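Local coordinates for archaeal flagellar ATP-binding protein FlaH (Methanocaldococcus jannaschii DSM 2661, PDB 4WIA) that probably binds and hydrolyses ATP as a component of the archaellum, the archaeal flagellum, at residues A[8-11]-A[16-19]. Sequence-based numbering, arbitrary orientation.
Sequences RIDL and LDKR. With SO4 (sulfate ion), chain H.
Asp10 and Asp17 meet where the loop after strand 6-7 approaches the short helix 16-19. Their side chains cross at about a right angle. The two carboxylates are nonetheless stacked, with planes 29° apart. Asp10 OD1 rests on Asp17 CB at 3.8 Å. Asp10 OD2 is modelled 4.1 Å from Asp17 OD2, though its position is somewhat doubtful. Two like charges this close would probably repel, but a cation attends each one. Lys18 NZ makes a 2.8 Å salt-bridge hydrogen bond to the syn lone pair of Asp17 OD2. The Arg8 guanidinium has one face over Asp10 CG. As modelled, Asp10 OD2 lies well out of the guanidinium plane, so this salt bridge is one of charge alone.

On the other oxygen of Asp17, a water links the two segments. It is hydrogen-bonded to Asp17 OD1 and accepts from Leu11 N at 3.2 Å.

Ile9 supplies the apolar part. Its CG1 stands between the backbone N and the carbonyl carbon (chi1 53°), and CD1 reaches the start of the helix. There CD1 lies 3.8 Å from Asp17 N and 4.1 Å from Leu16 CG. The protein belongs to the KaiC-like P-loop NTPases. Here its N-terminal segment packs on helix 40-53, which begins in the probable Walker A motif; Ile9 touches Phe51 and Leu16 touches Arg46. Arg55 of the second subunit also packs on Asp10.

Arg19 meets a sulfate instead of the loop. Its chain is extended from CG to NE, and the guanidinium gives two weak hydrogen bonds, NH1 to sulfate O3 at 3.4 Å and NH2 to sulfate O4 at 3.1 Å. Its NE also forms a salt bridge with Asp15 OD1. A leucine in its place would probably leave the sulfate without these two donors and Asp15 without its salt-bridge mate. The sulfate itself probably came from the crystallisation liquor.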
ATOM      1  N   ARG A   8       8.491   3.492   6.610  1.00 43.75           N
ATOM      2  CA  ARG A   8       7.112   3.425   7.076  1.00 42.92           C
ATOM      3  C   ARG A   8       6.688   2.074   7.567  1.00 41.49           C
ATOM      4  O   ARG A   8       7.074   1.035   7.036  1.00 40.42           O
ATOM      5  CB  ARG A   8       6.249   3.899   5.982  1.00 47.65           C
ATOM      6  CG  ARG A   8       6.592   5.348   5.636  1.00 54.23           C
ATOM      7  CD  ARG A   8       5.377   6.027   5.082  1.00 63.67           C
ATOM      8  NE  ARG A   8       4.705   6.839   6.115  1.00 70.00           N
ATOM      9  CZ  ARG A   8       3.462   7.290   6.015  1.00 76.19           C
ATOM     10  NH1 ARG A   8       2.729   6.970   4.946  1.00 78.00           N
ATOM     11  NH2 ARG A   8       2.924   8.012   7.005  1.00 74.61           N
ATOM     12  N   ILE A   9       5.998   2.101   8.678  1.00 40.23           N
ATOM     13  CA  ILE A   9       5.503   0.927   9.325  1.00 40.20           C
ATOM     14  C   ILE A   9       3.951   0.985   9.490  1.00 40.77           C
ATOM     15  O   ILE A   9       3.377   0.147  10.204  1.00 41.82           O
ATOM     16  CB  ILE A   9       6.137   0.756  10.720  1.00 41.19           C
ATOM     17  CG1 ILE A   9       5.958   2.018  11.547  1.00 47.83           C
ATOM     18  CG2 ILE A   9       7.609   0.448  10.602  1.00 42.46           C
ATOM     19  CD1 ILE A   9       5.467   1.772  12.947  1.00 47.64           C
ATOM     20  N   ASP A  10       3.310   1.897   8.784  1.00 39.39           N
ATOM     21  CA  ASP A  10       1.906   2.186   8.975  1.00 41.07           C
ATOM     22  C   ASP A  10       0.973   1.026   8.758  1.00 38.07           C
ATOM     23  O   ASP A  10       1.027   0.396   7.753  1.00 38.08           O
ATOM     24  CB  ASP A  10       1.470   3.213   7.951  1.00 44.00           C
ATOM     25  CG  ASP A  10       2.368   4.381   7.862  1.00 45.79           C
ATOM     26  OD1 ASP A  10       3.531   4.339   8.217  1.00 45.36           O
ATOM     27  OD2 ASP A  10       1.897   5.377   7.390  1.00 52.04           O
ATOM     28  N   LEU A  11       0.050   0.833   9.680  1.00 39.04           N
ATOM     29  CA  LEU A  11      -1.094  -0.023   9.489  1.00 39.57           C
ATOM     30  C   LEU A  11      -2.393   0.665   9.845  1.00 41.57           C
ATOM     31  O   LEU A  11      -2.445   1.545  10.710  1.00 43.69           O
ATOM     32  CB  LEU A  11      -0.932  -1.247  10.399  1.00 39.61           C
ATOM     33  CG  LEU A  11       0.312  -2.097  10.229  1.00 36.56           C
ATOM     34  CD1 LEU A  11       0.281  -3.239  11.213  1.00 38.42           C
ATOM     35  CD2 LEU A  11       0.392  -2.675   8.837  1.00 35.95           C
ATOM     36  N   LEU A  16       0.729   3.205  15.772  1.00 41.35           N
ATOM     37  CA  LEU A  16       2.122   3.106  16.221  1.00 40.87           C
ATOM     38  C   LEU A  16       3.049   4.023  15.417  1.00 40.77           C
ATOM     39  O   LEU A  16       3.966   4.606  15.984  1.00 41.24           O
ATOM     40  CB  LEU A  16       2.643   1.692  16.150  1.00 42.50           C
ATOM     41  CG  LEU A  16       4.047   1.490  16.775  1.00 44.98           C
ATOM     42  CD1 LEU A  16       4.089   1.836  18.255  1.00 47.26           C
ATOM     43  CD2 LEU A  16       4.538   0.079  16.586  1.00 44.67           C
ATOM     44  N   ASP A  17       2.772   4.207  14.129  1.00 40.28           N
ATOM     45  CA  ASP A  17       3.520   5.144  13.306  1.00 41.72           C
ATOM     46  C   ASP A  17       3.541   6.546  13.854  1.00 43.62           C
ATOM     47  O   ASP A  17       4.559   7.223  13.761  1.00 45.89           O
ATOM     48  CB  ASP A  17       2.986   5.195  11.864  1.00 42.26           C
ATOM     49  CG  ASP A  17       1.585   5.687  11.789  1.00 46.55           C
ATOM     50  OD1 ASP A  17       0.702   5.067  12.383  1.00 47.58           O
ATOM     51  OD2 ASP A  17       1.337   6.740  11.193  1.00 51.71           O
ATOM     52  N   LYS A  18       2.429   7.026  14.414  1.00 46.70           N
ATOM     53  CA  LYS A  18       2.406   8.377  14.966  1.00 48.35           C
ATOM     54  C   LYS A  18       3.238   8.423  16.222  1.00 46.41           C
ATOM     55  O   LYS A  18       3.887   9.396  16.488  1.00 46.16           O
ATOM     56  CB  LYS A  18       0.993   8.864  15.330  1.00 52.72           C
ATOM     57  CG  LYS A  18      -0.011   8.860  14.187  1.00 59.18           C
ATOM     58  CD  LYS A  18       0.537   9.562  12.939  1.00 62.81           C
ATOM     59  CE  LYS A  18      -0.539   9.700  11.831  1.00 63.07           C
ATOM     60  NZ  LYS A  18      -0.981   8.321  11.461  1.00 66.03           N
ATOM     61  N   ARG A  19       3.179   7.392  17.021  1.00 45.01           N
ATOM     62  CA  ARG A  19       3.832   7.441  18.311  1.00 48.61           C
ATOM     63  C   ARG A  19       5.315   7.298  18.278  1.00 48.37           C
ATOM     64  O   ARG A  19       5.965   7.643  19.245  1.00 49.13           O
ATOM     65  CB  ARG A  19       3.283   6.342  19.170  1.00 49.18           C
ATOM     66  CG  ARG A  19       1.802   6.500  19.313  1.00 54.62           C
ATOM     67  CD  ARG A  19       1.303   5.344  20.082  1.00 58.40           C
ATOM     68  NE  ARG A  19      -0.145   5.431  20.068  1.00 61.46           N
ATOM     69  CZ  ARG A  19      -0.878   6.121  20.904  1.00 62.83           C
ATOM     70  NH1 ARG A  19      -0.348   6.856  21.865  1.00 69.29           N
ATOM     71  NH2 ARG A  19      -2.165   6.099  20.744  1.00 71.37           N
TER
HETATM   72  S   SO4 H 305      -3.201   9.659  22.206  1.00 97.30           S
HETATM   73  O1  SO4 H 305      -4.431  10.270  22.735  1.00112.14           O
HETATM   74  O2  SO4 H 305      -2.226  10.699  21.662  1.00 72.02           O
HETATM   75  O3  SO4 H 305      -2.630   8.878  23.318  1.00 88.12           O
HETATM   76  O4  SO4 H 305      -3.697   8.743  21.151  1.00 95.28           O
HETATM   77  O   HOH W   1       0.590   2.311  12.427  1.00 34.64           O